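Local coordinates for protein serine protease pet (Escherichia coli, PDB 4OM9) that acts as a secreted serine protease and enterotoxin of the autotransporter type, probably cleaving alpha-fodrin in host cells, at residues N395-A400 with N412-G417; F526-T531 with D622-K627; K627-T630 with T635-Q638. All coordinates share one frame; numbering follows the deposited sequence.

Interaction 1: N395-A400 with N412-G417; sequences NNIYVA and NALGEG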
loop_
_atom_site.group_PDB
_atom_site.type_symbol
_atom_site.label_atom_id
_atom_site.label_comp_id
_atom_site.label_asym_id
_atom_site.label_seq_id
_atom_site.Cartn_x
_atom_site.Cartn_y
_atom_site.Cartn_z
ATOM N N ASN A 395 -3.818 21.702 -24.135
ATOM C CA ASN A 395 -2.373 21.716 -24.171
ATOM C C ASN A 395 -1.817 21.030 -22.885
ATOM O O ASN A 395 -0.987 20.122 -22.968
ATOM C CB ASN A 395 -1.871 23.148 -24.344
ATOM C CG ASN A 395 -2.276 23.748 -25.713
ATOM O OD1 ASN A 395 -2.492 23.020 -26.688
ATOM N ND2 ASN A 395 -2.384 25.070 -25.777
ATOM N N ASN A 396 -2.329 21.447 -21.727
ATOM C CA ASN A 396 -2.007 20.872 -20.422
ATOM C C ASN A 396 -3.258 20.715 -19.579
ATOM O O ASN A 396 -4.111 21.602 -19.586
ATOM C CB ASN A 396 -1.016 21.750 -19.660
ATOM C CG ASN A 396 0.307 21.865 -20.363
ATOM O OD1 ASN A 396 1.110 20.939 -20.331
ATOM N ND2 ASN A 396 0.543 23.003 -21.014
ATOM N N ILE A 397 -3.354 19.610 -18.836
ATOM C CA ILE A 397 -4.468 19.386 -17.929
ATOM C C ILE A 397 -4.026 19.297 -16.457
ATOM O O ILE A 397 -3.047 18.606 -16.129
ATOM C CB ILE A 397 -5.222 18.115 -18.312
ATOM C CG1 ILE A 397 -5.779 18.254 -19.724
ATOM C CG2 ILE A 397 -6.338 17.819 -17.304
ATOM C CD1 ILE A 397 -6.291 16.976 -20.319
ATOM N N TYR A 398 -4.753 19.997 -15.580
ATOM C CA TYR A 398 -4.504 19.988 -14.137
ATOM C C TYR A 398 -5.719 19.406 -13.443
ATOM O O TYR A 398 -6.832 19.903 -13.595
ATOM C CB TYR A 398 -4.182 21.395 -13.658
ATOM C CG TYR A 398 -4.230 21.746 -12.169
ATOM C CD1 TYR A 398 -5.409 22.204 -11.589
ATOM C CD2 TYR A 398 -3.063 21.754 -11.384
ATOM C CE1 TYR A 398 -5.446 22.607 -10.263
ATOM C CE2 TYR A 398 -3.089 22.135 -10.040
ATOM C CZ TYR A 398 -4.294 22.569 -9.490
ATOM O OH TYR A 398 -4.379 22.987 -8.189
ATOM N N VAL A 399 -5.497 18.300 -12.737
ATOM C CA VAL A 399 -6.558 17.575 -12.061
ATOM C C VAL A 399 -6.384 17.745 -10.560
ATOM O O VAL A 399 -5.340 17.375 -10.004
ATOM C CB VAL A 399 -6.536 16.100 -12.437
ATOM C CG1 VAL A 399 -7.768 15.372 -11.909
ATOM C CG2 VAL A 399 -6.426 15.971 -13.957
ATOM N N ALA A 400 -7.386 18.323 -9.909
ATOM C CA ALA A 400 -7.283 18.609 -8.480
ATOM C C ALA A 400 -8.496 18.161 -7.664
ATOM O O ALA A 400 -9.626 18.110 -8.164
ATOM C CB ALA A 400 -7.050 20.105 -8.268
ATOM N N ASN A 412 -4.668 9.934 -29.607
ATOM C CA ASN A 412 -3.685 10.942 -29.228
ATOM C C ASN A 412 -4.329 12.186 -28.595
ATOM O O ASN A 412 -3.965 13.322 -28.900
ATOM C CB ASN A 412 -2.862 11.340 -30.450
ATOM C CG ASN A 412 -1.444 11.753 -30.091
ATOM O OD1 ASN A 412 -0.814 11.160 -29.212
ATOM N ND2 ASN A 412 -0.937 12.772 -30.769
ATOM N N ALA A 413 -5.301 11.950 -27.726
ATOM C CA ALA A 413 -6.045 13.029 -27.070
ATOM C C ALA A 413 -5.252 13.779 -26.005
ATOM O O ALA A 413 -5.577 14.908 -25.716
ATOM C CB ALA A 413 -7.315 12.485 -26.452
ATOM N N LEU A 414 -4.235 13.159 -25.412
ATOM C CA LEU A 414 -3.443 13.832 -24.384
ATOM C C LEU A 414 -2.394 14.710 -25.037
ATOM O O LEU A 414 -2.358 14.821 -26.266
ATOM C CB LEU A 414 -2.803 12.822 -23.415
ATOM C CG LEU A 414 -3.697 12.418 -22.236
ATOM C CD1 LEU A 414 -3.071 11.288 -21.357
ATOM C CD2 LEU A 414 -4.126 13.622 -21.349
ATOM N N GLY A 415 -1.562 15.348 -24.217
ATOM C CA GLY A 415 -0.640 16.371 -24.674
ATOM C C GLY A 415 0.784 15.916 -24.919
ATOM O O GLY A 415 1.075 14.724 -24.948
ATOM N N GLU A 416 1.684 16.882 -25.083
ATOM C CA GLU A 416 3.082 16.596 -25.407
ATOM C C GLU A 416 3.957 16.587 -24.159
ATOM O O GLU A 416 3.520 17.012 -23.092
ATOM C CB GLU A 416 3.622 17.631 -26.401
ATOM C CG GLU A 416 2.753 17.793 -27.656
ATOM C CD GLU A 416 3.254 18.879 -28.600
ATOM O OE1 GLU A 416 2.757 18.935 -29.747
ATOM O OE2 GLU A 416 4.137 19.674 -28.195
ATOM N N GLY A 417 5.199 16.126 -24.316
ATOM C CA GLY A 417 6.168 16.130 -23.236
ATOM C C GLY A 417 6.186 14.860 -22.399
ATOM O O GLY A 417 5.354 13.970 -22.562
HETATM O O HOH W 1 0.810 19.538 -25.178
HETATM O O HOH W 2 3.231 19.997 -22.368
#

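Interaction 2: F526-T531 with D622-K627; sequences FRTTKT and DLYSGK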
loop_
_atom_site.group_PDB
_atom_site.type_symbol
_atom_site.label_atom_id
_atom_site.label_comp_id
_atom_site.label_asym_id
_atom_site.label_seq_id
_atom_site.Cartn_x
_atom_site.Cartn_y
_atom_site.Cartn_z
ATOM N N PHE A 526 8.130 22.222 8.123
ATOM C CA PHE A 526 8.072 23.589 8.601
ATOM C C PHE A 526 8.350 24.579 7.479
ATOM O O PHE A 526 7.844 25.707 7.507
ATOM C CB PHE A 526 9.070 23.792 9.732
ATOM C CG PHE A 526 8.989 22.745 10.810
ATOM C CD1 PHE A 526 7.857 22.642 11.611
ATOM C CD2 PHE A 526 10.052 21.885 11.040
ATOM C CE1 PHE A 526 7.774 21.693 12.601
ATOM C CE2 PHE A 526 9.978 20.942 12.024
ATOM C CZ PHE A 526 8.834 20.842 12.807
ATOM N N ARG A 527 9.146 24.151 6.491
ATOM C CA ARG A 527 9.609 25.035 5.415
ATOM C C ARG A 527 10.200 24.217 4.260
ATOM O O ARG A 527 11.048 23.352 4.488
ATOM C CB ARG A 527 10.647 26.027 5.966
ATOM C CG ARG A 527 11.116 27.090 4.978
ATOM C CD ARG A 527 12.208 27.980 5.580
ATOM N NE ARG A 527 13.452 27.255 5.850
ATOM C CZ ARG A 527 14.367 27.625 6.746
ATOM N NH1 ARG A 527 14.189 28.717 7.480
ATOM N NH2 ARG A 527 15.465 26.900 6.914
ATOM N N THR A 528 9.767 24.467 3.024
ATOM C CA THR A 528 10.236 23.599 1.941
ATOM C C THR A 528 11.459 24.186 1.240
ATOM O O THR A 528 12.286 23.433 0.758
ATOM C CB THR A 528 9.108 23.248 0.897
ATOM O OG1 THR A 528 9.582 23.429 -0.449
ATOM C CG2 THR A 528 7.878 24.040 1.094
ATOM N N THR A 529 11.612 25.510 1.227
ATOM C CA THR A 529 12.884 26.103 0.790
ATOM C C THR A 529 13.957 25.967 1.873
ATOM O O THR A 529 13.685 26.123 3.068
ATOM C CB THR A 529 12.750 27.595 0.412
ATOM O OG1 THR A 529 12.211 28.332 1.517
ATOM C CG2 THR A 529 11.850 27.758 -0.803
ATOM N N LYS A 530 15.181 25.690 1.446
ATOM C CA LYS A 530 16.235 25.305 2.371
ATOM C C LYS A 530 17.013 26.510 2.923
ATOM O O LYS A 530 17.999 26.353 3.653
ATOM C CB LYS A 530 17.181 24.310 1.686
ATOM C CG LYS A 530 16.487 23.024 1.215
ATOM C CD LYS A 530 17.488 21.906 0.945
ATOM C CE LYS A 530 18.238 21.499 2.218
ATOM N NZ LYS A 530 19.241 20.406 1.993
ATOM N N THR A 531 16.549 27.712 2.596
ATOM C CA THR A 531 17.180 28.932 3.087
ATOM C C THR A 531 16.260 29.695 4.054
ATOM O O THR A 531 15.039 29.564 3.996
ATOM C CB THR A 531 17.576 29.858 1.917
ATOM O OG1 THR A 531 16.840 31.083 2.004
ATOM C CG2 THR A 531 17.268 29.195 0.581
ATOM N N ASP A 622 10.188 10.062 -1.753
ATOM C CA ASP A 622 10.123 11.245 -2.594
ATOM C C ASP A 622 10.083 12.446 -1.665
ATOM O O ASP A 622 9.132 12.615 -0.910
ATOM C CB ASP A 622 8.882 11.154 -3.507
ATOM C CG ASP A 622 8.613 12.430 -4.344
ATOM O OD1 ASP A 622 9.471 13.336 -4.415
ATOM O OD2 ASP A 622 7.521 12.491 -4.954
ATOM N N LEU A 623 11.120 13.270 -1.697
ATOM C CA LEU A 623 11.154 14.463 -0.875
ATOM C C LEU A 623 10.049 15.496 -1.207
ATOM O O LEU A 623 9.836 16.444 -0.443
ATOM C CB LEU A 623 12.519 15.120 -0.979
ATOM C CG LEU A 623 13.643 14.281 -0.358
ATOM C CD1 LEU A 623 14.987 14.993 -0.466
ATOM C CD2 LEU A 623 13.320 13.937 1.104
ATOM N N TYR A 624 9.345 15.314 -2.323
ATOM C CA TYR A 624 8.247 16.207 -2.656
ATOM C C TYR A 624 6.965 15.441 -2.855
ATOM O O TYR A 624 6.009 15.943 -3.471
ATOM C CB TYR A 624 8.545 17.018 -3.904
ATOM C CG TYR A 624 9.730 17.930 -3.780
ATOM C CD1 TYR A 624 9.673 19.065 -2.976
ATOM C CD2 TYR A 624 10.905 17.675 -4.482
ATOM C CE1 TYR A 624 10.756 19.921 -2.865
ATOM C CE2 TYR A 624 12.000 18.519 -4.368
ATOM C CZ TYR A 624 11.917 19.643 -3.560
ATOM O OH TYR A 624 12.994 20.494 -3.450
ATOM N N SER A 625 6.945 14.226 -2.332
ATOM C CA SER A 625 5.722 13.451 -2.242
ATOM C C SER A 625 4.570 14.295 -1.656
ATOM O O SER A 625 4.732 14.967 -0.630
ATOM C CB SER A 625 5.979 12.209 -1.378
ATOM O OG SER A 625 4.782 11.512 -1.127
ATOM N N GLY A 626 3.417 14.276 -2.311
ATOM C CA GLY A 626 2.279 15.020 -1.827
ATOM C C GLY A 626 2.339 16.485 -2.202
ATOM O O GLY A 626 1.339 17.181 -2.102
ATOM N N LYS A 627 3.497 16.968 -2.639
ATOM C CA LYS A 627 3.586 18.343 -3.149
ATOM C C LYS A 627 4.413 18.408 -4.444
ATOM O O LYS A 627 5.316 19.239 -4.590
ATOM C CB LYS A 627 4.172 19.275 -2.069
ATOM C CG LYS A 627 5.469 18.813 -1.446
ATOM C CD LYS A 627 5.601 19.332 -0.016
ATOM C CE LYS A 627 6.526 20.536 0.073
ATOM N NZ LYS A 627 6.575 21.080 1.477
#

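Interaction 3: K627-T630 with T635-Q638; sequences KNIT and TFRQ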
loop_
_atom_site.group_PDB
_atom_site.type_symbol
_atom_site.label_atom_id
_atom_site.label_comp_id
_atom_site.label_asym_id
_atom_site.label_seq_id
_atom_site.Cartn_x
_atom_site.Cartn_y
_atom_site.Cartn_z
ATOM N N LYS A 627 3.497 16.968 -2.639
ATOM C CA LYS A 627 3.586 18.343 -3.149
ATOM C C LYS A 627 4.413 18.408 -4.444
ATOM O O LYS A 627 5.316 19.239 -4.590
ATOM C CB LYS A 627 4.172 19.275 -2.069
ATOM C CG LYS A 627 5.469 18.813 -1.446
ATOM C CD LYS A 627 5.601 19.332 -0.016
ATOM C CE LYS A 627 6.526 20.536 0.073
ATOM N NZ LYS A 627 6.575 21.080 1.477
ATOM N N ASN A 628 4.102 17.510 -5.378
ATOM C CA ASN A 628 4.863 17.379 -6.616
ATOM C C ASN A 628 4.474 18.384 -7.712
ATOM O O ASN A 628 5.244 18.624 -8.641
ATOM C CB ASN A 628 4.706 15.961 -7.173
ATOM C CG ASN A 628 5.284 14.896 -6.252
ATOM O OD1 ASN A 628 4.544 14.169 -5.596
ATOM N ND2 ASN A 628 6.612 14.788 -6.220
ATOM N N ILE A 629 3.278 18.957 -7.619
ATOM C CA ILE A 629 2.852 19.905 -8.625
ATOM C C ILE A 629 3.227 21.343 -8.258
ATOM O O ILE A 629 2.973 21.798 -7.122
ATOM C CB ILE A 629 1.337 19.832 -8.862
ATOM C CG1 ILE A 629 0.897 18.390 -9.163
ATOM C CG2 ILE A 629 0.923 20.794 -9.976
ATOM C CD1 ILE A 629 1.659 17.712 -10.306
ATOM N N THR A 630 3.818 22.053 -9.224
ATOM C CA THR A 630 4.311 23.413 -8.996
ATOM C C THR A 630 3.789 24.428 -10.000
ATOM O O THR A 630 2.908 24.125 -10.806
ATOM C CB THR A 630 5.825 23.454 -9.023
ATOM O OG1 THR A 630 6.288 22.841 -10.226
ATOM C CG2 THR A 630 6.384 22.670 -7.842
ATOM N N THR A 635 3.643 21.906 -13.993
ATOM C CA THR A 635 5.037 21.560 -13.851
ATOM C C THR A 635 5.137 20.573 -12.688
ATOM O O THR A 635 4.347 20.626 -11.742
ATOM C CB THR A 635 5.898 22.823 -13.630
ATOM O OG1 THR A 635 6.073 23.486 -14.889
ATOM C CG2 THR A 635 7.274 22.455 -13.091
ATOM N N PHE A 636 6.090 19.661 -12.778
ATOM C CA PHE A 636 6.203 18.552 -11.846
ATOM C C PHE A 636 7.619 18.449 -11.330
ATOM O O PHE A 636 8.573 18.567 -12.100
ATOM C CB PHE A 636 5.783 17.267 -12.539
ATOM C CG PHE A 636 6.013 16.027 -11.741
ATOM C CD1 PHE A 636 5.046 15.561 -10.860
ATOM C CD2 PHE A 636 7.182 15.301 -11.904
ATOM C CE1 PHE A 636 5.257 14.391 -10.157
ATOM C CE2 PHE A 636 7.399 14.132 -11.194
ATOM C CZ PHE A 636 6.441 13.674 -10.325
ATOM N N ARG A 637 7.736 18.235 -10.024
ATOM C CA ARG A 637 9.019 18.102 -9.350
ATOM C C ARG A 637 9.071 16.742 -8.649
ATOM O O ARG A 637 8.042 16.231 -8.185
ATOM C CB ARG A 637 9.219 19.258 -8.349
ATOM C CG ARG A 637 8.787 18.929 -6.909
ATOM C CD ARG A 637 7.829 19.914 -6.233
ATOM N NE ARG A 637 8.516 21.004 -5.541
ATOM C CZ ARG A 637 7.990 21.736 -4.558
ATOM N NH1 ARG A 637 6.769 21.492 -4.099
ATOM N NH2 ARG A 637 8.701 22.711 -4.016
ATOM N N GLN A 638 10.253 16.131 -8.602
ATOM C CA GLN A 638 10.439 14.905 -7.825
ATOM C C GLN A 638 11.902 14.762 -7.438
ATOM O O GLN A 638 12.787 15.056 -8.230
ATOM C CB GLN A 638 9.958 13.662 -8.595
ATOM C CG GLN A 638 10.039 12.352 -7.771
ATOM C CD GLN A 638 9.257 11.181 -8.393
ATOM O OE1 GLN A 638 9.738 10.490 -9.307
ATOM N NE2 GLN A 638 8.058 10.940 -7.875
#

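Interaction 1: N395-A400 with N412-G417
An extended I397 branch, with CG1 anti to the carbonyl carbon (chi1 -61°) and a second torsion of 168°, presents CD1 to L414. In L414, CG lies beside the backbone N (chi1 -87°) and an extended chi2 sends CD1 straight out, which leaves the other methyl, CD2, turned to I397 CD1 at 4.1 Å. The two side chains cross at about a right angle, so the apolar touch is confined to a methyl against a methyl. Both residues are buried in the core of the parallel beta-helix that forms the stalk of autotransporter passenger domains. Strand 397-399 lies there between strands 379-381 and 422-424 in one parallel sheet, and residues 412-417 lie in the loop leading from strand 404-408 to 422-424, the strand that begins the next coil. L388 lies against I397 and L414 alike, and L414 also rests on F440 of strand 438-440.

Further out the contact turns polar. The two backbones draw closest at N395 and G415, where G415 CA sits 4.1 Å from N395 O. Two waters link the segments. One accepts from E416 N at 2.8 Å and donates to N395 O at 2.9 Å. The other donates both its protons across the gap, to N396 OD1 and to E416 O, each at 3.1 Å. The side-chain ND2 of N395 donates elsewhere, to N376 OD1.

An apolar inner touch thus gives way to a hydrated outer seam in which the backbone N and O of E416 are both met by water. Relayed by solvent, this polar half of the contact probably tolerates small shifts that direct backbone hydrogen bonds would not, while L414 stays packed in the core.

Interaction 2: F526-T531 with D622-K627
T528 overlaps the far end of the K627 side chain, the two reaching toward each other tip to tip. K627 NZ lies 3.3 Å from T528 CG2 and 3.4 Å from its CB, while CE packs 3.8 Å from that same CB. As modelled, the ammonium abuts the methyl, though the nearly eclipsed chi1 of T528 (133°) leaves the placing of its methyl and hydroxyl less certain. A bend at chi3 (-101°) swings the end of the lysine chain round to this position. The hydroxyl OG1 instead faces the rim of Y624, near the ring plane and 4.4 Å from CE1.

Y624 and K627 are offered by two overlapping beta turns, type I over D622-S625 and type II over Y624-K627, which end strand 618-622 of the beta-helix. An Asx turn fixes their start: Y624 N donates to D622 OD1 at 2.9 Å, approaching from above the carboxylate plane. G626 occupies the third position of the type II turn with positive phi.

On the other side, T528 belongs to the loop between strand 514-520 and helix 543-550. D169, in the protease region, approaches both partners, through a weak hydrogen bond from T528 N and a long, weak ion pair with K627 NZ.

Interaction 3: K627-T630 with T635-Q638
The side chains of N628 and F636 lie alongside each other and point the same way, amide and ring planes 24° apart, with N628 CB 3.4 Å from F636 CE1. The amide does more than flank the ring. Its ND2 donates to R637 O at 2.8 Å, an acceptor lying close to the amide plane, and also to D622 OD2; together these should hold the amide's rotation. The backbone O of N628 accepts from R637 N at 2.9 Å. I629 comes to F636 differently, crossing it at about a right angle so that CD1 meets the ring edge 4.1 Å from F636 CD1.

R637 reaches across to the facing segment 627-630, its chain bent at chi2 and chi3. The guanidinium presents its edge to the K627 carbonyl, with NH1 donating to K627 O at 2.7 Å nearly in both planes, and T630 CG2 sits over one face, offset toward the rim. The charged end of the lysine stays apart, NZ being 5.6 Å from R637 NH1. T630 N reaches T635 O at 2.9 Å from above the carbonyl plane, and T630 OG1 adds a weak bond to the same oxygen.

These contacts close a short, weakly bonded antiparallel hairpin, 629-630 with 635-636, in which I629 and F636 form a non-hydrogen-bonded pair. Inserted between strands 618-622 and 640-644, it lies against neighbouring coils: F636 meets Y419, before strand 422-424, I629 and N628 touch T446 just after strand 444-445, and Q638 OE1 accepts from I472 N in strand 471-473.

Interaction 1 comes first along the chain, within one coil of the beta-helix; residues 526-531 follow, and then 622-638 carry the rest of interaction 2 and all of interaction 3. Interactions 2 and 3 share K627, and their centres are about 10 Å apart. Y624 and T528 pack on R637, so turns and hairpin form one continuous cluster. The centre of interaction 1 lies about 15 Å from that of interaction 3, which it touches where Y398 packs on I629, and about 25 Å from that of interaction 2, without touching it. The hairpin thus lies between the coil of strand 397-399 and the loop 526-531 near the protease region, bringing together parts far apart in sequence.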